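Local coordinates for CheA (Treponema denticola, PDB 6Y1Y), which probably passes signals from chemoreceptors to the flagellar motors as an autophosphorylating histidine kinase, of which this chain is the dimerization domain, at residues Asp39-Ser44 with Gly91-Leu96; Lys49-Arg54 with Tyr83-Glu88. One frame throughout, in Å; residues are numbered along the deposited sequence.

Contact 1 (Asp39-Ser44 with Gly91-Leu96)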
ATOM      1  N   ASP B  39      -2.066   5.711   6.843  1.00 12.53           N
ATOM      2  CA  ASP B  39      -2.444   6.893   7.607  1.00 10.88           C
ATOM      3  C   ASP B  39      -2.662   8.089   6.695  1.00 11.17           C
ATOM      4  O   ASP B  39      -3.570   8.897   6.924  1.00 12.27           O
ATOM      5  CB  ASP B  39      -1.373   7.221   8.649  1.00 13.42           C
ATOM      6  CG  ASP B  39      -1.359   6.245   9.789  1.00 20.53           C
ATOM      7  OD1 ASP B  39      -2.350   5.506   9.964  1.00 18.77           O
ATOM      8  OD2 ASP B  39      -0.342   6.224  10.508  1.00 22.92           O
ATOM      9  N   LYS B  40      -1.796   8.246   5.689  1.00 11.45           N
ATOM     10  CA  LYS B  40      -1.910   9.363   4.759  1.00  8.91           C
ATOM     11  C   LYS B  40      -3.186   9.242   3.945  1.00  9.02           C
ATOM     12  O   LYS B  40      -3.902  10.233   3.747  1.00 11.01           O
ATOM     13  CB  LYS B  40      -0.683   9.401   3.851  1.00 11.33           C
ATOM     14  CG  LYS B  40      -0.800  10.319   2.663  1.00 15.05           C
ATOM     15  CD  LYS B  40      -0.683  11.755   3.068  1.00 18.97           C
ATOM     16  CE  LYS B  40      -0.929  12.645   1.874  1.00 16.27           C
ATOM     17  NZ  LYS B  40      -1.154  14.030   2.320  1.00 13.70           N
ATOM     18  N   PHE B  41      -3.512   8.028   3.501  1.00  8.90           N
ATOM     19  CA  PHE B  41      -4.765   7.839   2.788  1.00  7.90           C
ATOM     20  C   PHE B  41      -5.957   8.205   3.670  1.00 10.32           C
ATOM     21  O   PHE B  41      -6.899   8.864   3.213  1.00 10.68           O
ATOM     22  CB  PHE B  41      -4.915   6.409   2.275  1.00  8.61           C
ATOM     23  CG  PHE B  41      -6.233   6.202   1.599  1.00  8.69           C
ATOM     24  CD1 PHE B  41      -6.382   6.525   0.257  1.00  7.68           C
ATOM     25  CD2 PHE B  41      -7.348   5.793   2.323  1.00  9.02           C
ATOM     26  CE1 PHE B  41      -7.607   6.392  -0.368  1.00  8.60           C
ATOM     27  CE2 PHE B  41      -8.580   5.664   1.707  1.00 10.78           C
ATOM     28  CZ  PHE B  41      -8.709   5.964   0.354  1.00 10.22           C
ATOM     29  N   GLN B  42      -5.951   7.754   4.926  1.00 10.60           N
ATOM     30  CA  GLN B  42      -7.067   8.047   5.820  1.00 11.19           C
ATOM     31  C   GLN B  42      -7.238   9.545   6.014  1.00 10.38           C
ATOM     32  O   GLN B  42      -8.354  10.078   5.921  1.00 11.64           O
ATOM     33  CB  GLN B  42      -6.851   7.346   7.157  1.00 13.59           C
ATOM     34  CG  GLN B  42      -6.956   5.849   7.044  1.00 17.76           C
ATOM     35  CD  GLN B  42      -8.374   5.406   6.787  1.00 23.91           C
ATOM     36  OE1 GLN B  42      -8.891   5.530   5.669  1.00 23.66           O
ATOM     37  NE2 GLN B  42      -9.024   4.897   7.829  1.00 24.85           N
ATOM     38  N   ASN B  43      -6.137  10.255   6.245  1.00 10.70           N
ATOM     39  CA  ASN B  43      -6.249  11.691   6.465  1.00 11.10           C
ATOM     40  C   ASN B  43      -6.721  12.396   5.202  1.00  8.28           C
ATOM     41  O   ASN B  43      -7.640  13.224   5.242  1.00  9.76           O
ATOM     42  CB  ASN B  43      -4.911  12.258   6.928  1.00 12.90           C
ATOM     43  CG  ASN B  43      -4.564  11.855   8.346  1.00 19.42           C
ATOM     44  OD1 ASN B  43      -5.446  11.554   9.153  1.00 22.41           O
ATOM     45  ND2 ASN B  43      -3.270  11.835   8.656  1.00 19.63           N
ATOM     46  N   SER B  44      -6.118  12.066   4.059  1.00  9.19           N
ATOM     47  CA  SER B  44      -6.499  12.725   2.814  1.00  6.48           C
ATOM     48  C   SER B  44      -7.897  12.326   2.349  1.00  8.82           C
ATOM     49  O   SER B  44      -8.590  13.153   1.736  1.00  8.81           O
ATOM     50  CB  SER B  44      -5.467  12.440   1.730  1.00  9.54           C
ATOM     51  OG  SER B  44      -4.285  13.187   1.982  1.00 11.83           O
ATOM     52  N   GLY B  91      -2.344  14.538  -3.493  1.00  8.47           N
ATOM     53  CA  GLY B  91      -0.974  14.855  -3.868  1.00 10.10           C
ATOM     54  C   GLY B  91      -0.376  13.745  -4.710  1.00  8.83           C
ATOM     55  O   GLY B  91      -0.997  13.234  -5.649  1.00 10.02           O
ATOM     56  N   ASP B  92       0.843  13.350  -4.353  1.00 11.42           N
ATOM     57  CA  ASP B  92       1.581  12.334  -5.082  1.00 12.10           C
ATOM     58  C   ASP B  92       1.376  10.938  -4.512  1.00 12.22           C
ATOM     59  O   ASP B  92       2.246  10.082  -4.692  1.00 12.50           O
ATOM     60  CB  ASP B  92       3.070  12.671  -5.092  1.00 14.74           C
ATOM     61  CG  ASP B  92       3.374  13.936  -5.869  1.00 24.93           C
ATOM     62  OD1 ASP B  92       2.769  14.135  -6.948  1.00 31.43           O
ATOM     63  OD2 ASP B  92       4.207  14.740  -5.397  1.00 36.40           O
ATOM     64  N   PHE B  93       0.257  10.695  -3.827  1.00 10.06           N
ATOM     65  CA  PHE B  93       0.025   9.384  -3.223  1.00  8.11           C
ATOM     66  C   PHE B  93       0.233   8.251  -4.218  1.00  9.91           C
ATOM     67  O   PHE B  93       0.838   7.232  -3.881  1.00 10.56           O
ATOM     68  CB  PHE B  93      -1.386   9.298  -2.630  1.00  9.12           C
ATOM     69  CG  PHE B  93      -1.607   8.070  -1.771  1.00  7.62           C
ATOM     70  CD1 PHE B  93      -2.019   6.865  -2.339  1.00 10.09           C
ATOM     71  CD2 PHE B  93      -1.399   8.121  -0.401  1.00 10.15           C
ATOM     72  CE1 PHE B  93      -2.213   5.731  -1.550  1.00  8.97           C
ATOM     73  CE2 PHE B  93      -1.597   6.988   0.388  1.00 10.58           C
ATOM     74  CZ  PHE B  93      -1.993   5.802  -0.183  1.00  9.24           C
ATOM     75  N   ASP B  94      -0.290   8.389  -5.442  1.00 10.40           N
ATOM     76  CA  ASP B  94      -0.206   7.265  -6.373  1.00 11.35           C
ATOM     77  C   ASP B  94       1.253   6.891  -6.642  1.00 11.92           C
ATOM     78  O   ASP B  94       1.598   5.705  -6.644  1.00 12.13           O
ATOM     79  CB  ASP B  94      -0.983   7.545  -7.677  1.00 13.02           C
ATOM     80  CG  ASP B  94      -0.657   8.891  -8.335  1.00 18.96           C
ATOM     81  OD1 ASP B  94       0.242   9.629  -7.899  1.00 15.87           O
ATOM     82  OD2 ASP B  94      -1.337   9.221  -9.336  1.00 17.31           O
ATOM     83  N   SER B  95       2.122   7.890  -6.814  1.00 11.18           N
ATOM     84  CA  SER B  95       3.544   7.651  -7.061  1.00 13.16           C
ATOM     85  C   SER B  95       4.245   7.088  -5.832  1.00 12.84           C
ATOM     86  O   SER B  95       5.070   6.172  -5.947  1.00 12.46           O
ATOM     87  CB  SER B  95       4.222   8.957  -7.481  1.00 16.03           C
ATOM     88  OG  SER B  95       4.034   9.203  -8.855  1.00 31.29           O
ATOM     89  N   LEU B  96       3.931   7.628  -4.650  1.00  9.87           N
ATOM     90  CA  LEU B  96       4.519   7.139  -3.406  1.00 12.52           C
ATOM     91  C   LEU B  96       4.129   5.691  -3.134  1.00 10.84           C
ATOM     92  O   LEU B  96       4.968   4.881  -2.708  1.00 11.94           O
ATOM     93  CB  LEU B  96       4.092   8.022  -2.238  1.00 13.08           C
ATOM     94  CG  LEU B  96       4.537   9.480  -2.269  1.00 13.29           C
ATOM     95  CD1 LEU B  96       3.894  10.213  -1.107  1.00 17.56           C
ATOM     96  CD2 LEU B  96       6.055   9.569  -2.199  1.00 18.09           C
TER
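Phe93 carries this contact. Its ring leaves the first turn of helix 93-125 and lies against helix 7-67 at Lys40 and Phe41. With chi1 at -169° the Phe93 ring swings opposite its backbone N, and the bond to CB already points at the other helix. The far corner of the ring therefore reaches the backbone. Phe93 CE2 sits 3.8 Å from Phe41 N and 3.9 Å from Phe41 CB. Phe93 CZ is also 3.9 Å from Phe41 CB. The closest approach is to the root of Phe41, with Phe93 CZ also lying obliquely by the Phe41 ring.

This is the tight, buried side. Phe41 meets Phe90 of the same chain. Across the dimer interface Phe41 meets Phe93 and Phe90 of the second subunit, and the two Phe93 side chains pack on each other.

Lys40 forms the loose side. Its CG touches the ring edge, in the ring plane, at 3.8 Å from Phe93 CD2. The two side chains run past each other in opposite directions. The lysine chain bends at chi2 (74°), and its amine runs on toward the C-terminal side of its own helix, to Ser44. There Lys40 NZ makes a weak hydrogen bond of 3.3 Å to Ser44 OG. That hydroxyl also has a weak hydrogen bond to Val89 O. Lys40 is exposed, and the apolar part of its chain borders the aromatic cluster on the solvent side.

Phe41 and Phe93, each present in both subunits, form part of an aromatic core between paired helical hairpins, as in the dimeric four-helix bundle of histidine kinases.

Contact 2 (Lys49-Arg54 with Tyr83-Glu88)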
ATOM      1  N   LYS B  49     -13.537  13.666   1.147  1.00  8.05           N
ATOM      2  CA  LYS B  49     -14.982  13.600   1.315  1.00  9.58           C
ATOM      3  C   LYS B  49     -15.546  14.960   1.716  1.00  7.25           C
ATOM      4  O   LYS B  49     -16.626  15.343   1.261  1.00  9.92           O
ATOM      5  CB  LYS B  49     -15.340  12.522   2.337  1.00  9.13           C
ATOM      6  CG  LYS B  49     -15.115  11.107   1.813  1.00 11.05           C
ATOM      7  CD  LYS B  49     -15.507  10.061   2.849  1.00 14.72           C
ATOM      8  CE  LYS B  49     -14.876   8.730   2.494  1.00 17.32           C
ATOM      9  NZ  LYS B  49     -15.136   7.686   3.522  1.00 28.78           N
ATOM     10  N   ASP B  50     -14.817  15.715   2.548  1.00  8.34           N
ATOM     11  CA  ASP B  50     -15.270  17.059   2.914  1.00  9.98           C
ATOM     12  C   ASP B  50     -15.364  17.949   1.679  1.00  8.00           C
ATOM     13  O   ASP B  50     -16.362  18.657   1.480  1.00  9.10           O
ATOM     14  CB  ASP B  50     -14.316  17.674   3.941  1.00 11.11           C
ATOM     15  CG  ASP B  50     -14.703  19.094   4.329  1.00 10.81           C
ATOM     16  OD1 ASP B  50     -15.799  19.267   4.901  1.00 14.18           O
ATOM     17  OD2 ASP B  50     -13.917  20.039   4.058  1.00 13.45           O
ATOM     18  N   LYS B  51     -14.341  17.907   0.830  1.00  8.05           N
ATOM     19  CA  LYS B  51     -14.341  18.741  -0.369  1.00  9.11           C
ATOM     20  C   LYS B  51     -15.415  18.296  -1.353  1.00  8.79           C
ATOM     21  O   LYS B  51     -16.087  19.131  -1.970  1.00 10.19           O
ATOM     22  CB  LYS B  51     -12.967  18.688  -1.031  1.00  8.84           C
ATOM     23  CG  LYS B  51     -11.843  19.327  -0.220  1.00 10.58           C
ATOM     24  CD  LYS B  51     -10.587  19.473  -1.073  1.00 11.94           C
ATOM     25  CE  LYS B  51      -9.409  20.016  -0.291  1.00 11.49           C
ATOM     26  NZ  LYS B  51      -9.653  21.399   0.185  1.00 11.99           N
ATOM     27  N   THR B  52     -15.599  16.981  -1.508  1.00  7.75           N
ATOM     28  CA  THR B  52     -16.601  16.491  -2.454  1.00  8.83           C
ATOM     29  C   THR B  52     -18.004  16.857  -2.001  1.00  9.66           C
ATOM     30  O   THR B  52     -18.802  17.358  -2.800  1.00  8.89           O
ATOM     31  CB  THR B  52     -16.466  14.978  -2.608  1.00  7.96           C
ATOM     32  OG1 THR B  52     -15.192  14.656  -3.164  1.00  8.93           O
ATOM     33  CG2 THR B  52     -17.564  14.423  -3.518  1.00  8.66           C
ATOM     34  N   ARG B  53     -18.300  16.683  -0.707  1.00  9.61           N
ATOM     35  CA  ARG B  53     -19.586  17.125  -0.178  1.00 11.01           C
ATOM     36  C   ARG B  53     -19.789  18.617  -0.407  1.00 10.57           C
ATOM     37  O   ARG B  53     -20.878  19.049  -0.810  1.00 10.73           O
ATOM     38  CB  ARG B  53     -19.689  16.793   1.311  1.00 11.26           C
ATOM     39  CG  ARG B  53     -20.054  15.343   1.606  1.00 15.93           C
ATOM     40  CD  ARG B  53     -20.389  15.150   3.089  1.00 20.11           C
ATOM     41  NE  ARG B  53     -19.277  15.539   3.955  1.00 27.06           N
ATOM     42  CZ  ARG B  53     -18.347  14.702   4.409  1.00 23.49           C
ATOM     43  NH1 ARG B  53     -18.392  13.415   4.087  1.00 31.06           N
ATOM     44  NH2 ARG B  53     -17.372  15.156   5.187  1.00 18.57           N
ATOM     45  N   ARG B  54     -18.745  19.418  -0.188  1.00 10.06           N
ATOM     46  CA  ARG B  54     -18.888  20.862  -0.365  1.00  9.76           C
ATOM     47  C   ARG B  54     -19.151  21.225  -1.826  1.00 10.44           C
ATOM     48  O   ARG B  54     -20.007  22.069  -2.117  1.00 11.38           O
ATOM     49  CB  ARG B  54     -17.635  21.564   0.158  1.00 10.43           C
ATOM     50  CG  ARG B  54     -17.598  23.055  -0.119  1.00 11.15           C
ATOM     51  CD  ARG B  54     -16.652  23.758   0.845  1.00 11.24           C
ATOM     52  NE  ARG B  54     -15.266  23.319   0.706  1.00 11.20           N
ATOM     53  CZ  ARG B  54     -14.621  22.591   1.606  1.00 11.59           C
ATOM     54  NH1 ARG B  54     -15.234  22.212   2.724  1.00 13.35           N
ATOM     55  NH2 ARG B  54     -13.354  22.245   1.399  1.00 14.72           N
ATOM     56  N   TYR B  83     -12.666  22.809  -7.282  1.00  8.52           N
ATOM     57  CA  TYR B  83     -12.364  21.665  -8.119  1.00  7.82           C
ATOM     58  C   TYR B  83     -10.866  21.396  -8.148  1.00  9.09           C
ATOM     59  O   TYR B  83     -10.435  20.251  -8.000  1.00  8.80           O
ATOM     60  CB  TYR B  83     -12.902  21.959  -9.519  1.00 11.26           C
ATOM     61  CG  TYR B  83     -12.409  21.122 -10.668  1.00  8.70           C
ATOM     62  CD1 TYR B  83     -12.808  19.813 -10.806  1.00  9.70           C
ATOM     63  CD2 TYR B  83     -11.635  21.693 -11.681  1.00  9.11           C
ATOM     64  CE1 TYR B  83     -12.399  19.059 -11.875  1.00  9.95           C
ATOM     65  CE2 TYR B  83     -11.232  20.959 -12.763  1.00 10.19           C
ATOM     66  CZ  TYR B  83     -11.625  19.639 -12.859  1.00  9.23           C
ATOM     67  OH  TYR B  83     -11.209  18.895 -13.932  1.00 10.68           O
ATOM     68  N   SER B  84     -10.049  22.441  -8.283  1.00  8.78           N
ATOM     69  CA  SER B  84      -8.611  22.180  -8.288  1.00  9.45           C
ATOM     70  C   SER B  84      -8.117  21.715  -6.922  1.00  9.70           C
ATOM     71  O   SER B  84      -7.213  20.874  -6.849  1.00  9.56           O
ATOM     72  CB  SER B  84      -7.833  23.405  -8.773  1.00 11.14           C
ATOM     73  OG  SER B  84      -8.118  24.563  -8.029  1.00 11.76           O
ATOM     74  N   SER B  85      -8.704  22.215  -5.829  1.00  8.02           N
ATOM     75  CA  SER B  85      -8.313  21.697  -4.521  1.00  8.70           C
ATOM     76  C   SER B  85      -8.648  20.215  -4.409  1.00  7.79           C
ATOM     77  O   SER B  85      -7.865  19.424  -3.872  1.00 10.46           O
ATOM     78  CB  SER B  85      -9.028  22.468  -3.412  1.00  8.73           C
ATOM     79  OG  SER B  85      -8.460  23.760  -3.209  1.00 10.98           O
ATOM     80  N   LEU B  86      -9.809  19.823  -4.933  1.00  9.47           N
ATOM     81  CA  LEU B  86     -10.232  18.428  -4.894  1.00  8.43           C
ATOM     82  C   LEU B  86      -9.332  17.533  -5.744  1.00  8.62           C
ATOM     83  O   LEU B  86      -8.977  16.423  -5.327  1.00  8.64           O
ATOM     84  CB  LEU B  86     -11.695  18.350  -5.343  1.00  7.92           C
ATOM     85  CG  LEU B  86     -12.383  16.988  -5.355  1.00 10.28           C
ATOM     86  CD1 LEU B  86     -12.285  16.337  -3.981  1.00 10.60           C
ATOM     87  CD2 LEU B  86     -13.824  17.139  -5.770  1.00 10.73           C
ATOM     88  N   LEU B  87      -8.943  18.000  -6.935  1.00  7.80           N
ATOM     89  CA  LEU B  87      -8.073  17.207  -7.797  1.00  7.46           C
ATOM     90  C   LEU B  87      -6.727  16.922  -7.148  1.00  9.55           C
ATOM     91  O   LEU B  87      -6.092  15.912  -7.463  1.00  9.86           O
ATOM     92  CB  LEU B  87      -7.843  17.916  -9.131  1.00  8.81           C
ATOM     93  CG  LEU B  87      -9.033  18.080 -10.063  1.00  9.14           C
ATOM     94  CD1 LEU B  87      -8.566  18.843 -11.279  1.00 10.25           C
ATOM     95  CD2 LEU B  87      -9.548  16.704 -10.473  1.00  9.82           C
ATOM     96  N   GLU B  88      -6.264  17.790  -6.255  1.00  8.47           N
ATOM     97  CA  GLU B  88      -4.916  17.651  -5.716  1.00  9.63           C
ATOM     98  C   GLU B  88      -4.898  17.095  -4.307  1.00  7.81           C
ATOM     99  O   GLU B  88      -3.827  17.026  -3.707  1.00  9.43           O
ATOM    100  CB  GLU B  88      -4.204  19.016  -5.732  1.00 10.72           C
ATOM    101  CG  GLU B  88      -4.070  19.606  -7.135  1.00 11.82           C
ATOM    102  CD  GLU B  88      -3.339  20.946  -7.169  1.00 15.73           C
ATOM    103  OE1 GLU B  88      -3.416  21.709  -6.183  1.00 16.61           O
ATOM    104  OE2 GLU B  88      -2.684  21.230  -8.201  1.00 17.66           O
TER
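Leu86 packs against Lys51 and Thr52 where helix 72-87 runs back along helix 7-67. The two form an antiparallel helical pair in the dimerization domain. The axes of the short segments approach to 9.7 Å, with 152° between their N-to-C directions. The nearest CA atoms are those of Lys51 and Leu86, at 6.1 Å.

In the first shell, Leu86 CD1 does most of the touching. It lies 3.5 Å from Thr52 OG1 and 3.8 Å from Lys51 CB. The Thr52 hydroxyl is hydrogen-bonded to Tyr48 O, one turn back, so a polar atom already satisfied on its own helix can lie beside a methyl group. Lys51 covers the more open flank. Its aliphatic chain passes the backbone of Ser85.

Further out, Leu86 also touches Tyr48 and Leu55 on the same long helix. Thr52 packs on Leu87 of the second subunit. Arg54 bridges to Glu82 through NE and to Asp50 within its own helix. Arg54 NH1 reaches Asp50 OD2 in a 2.9 Å salt bridge, 45° out of the carboxylate plane.

Lys51 stays extended until its last bend (chi4 -64°), which leaves NZ 3.8 Å from Ser85 CB.

Both contacts lie along helix 7-67, with centres about 15 Å apart. The returning side is made of two helices in succession. Helix 72-87 serves contact 2 and helix 93-125 serves contact 1, with a short break between them. Contact 2 is nested within the loop that contact 1 closes. Contact 1 is nearer the middle of the chain, about 9 Å from its centre, against about 23 Å for contact 2. Both reach the second subunit. Contact 1 does so through aromatic rings and a hydrogen bond from Gln42 of the second subunit to Asp94, contact 2 through Leu87 and neighbouring side chains. They join consecutive parts of the return path to one long helix.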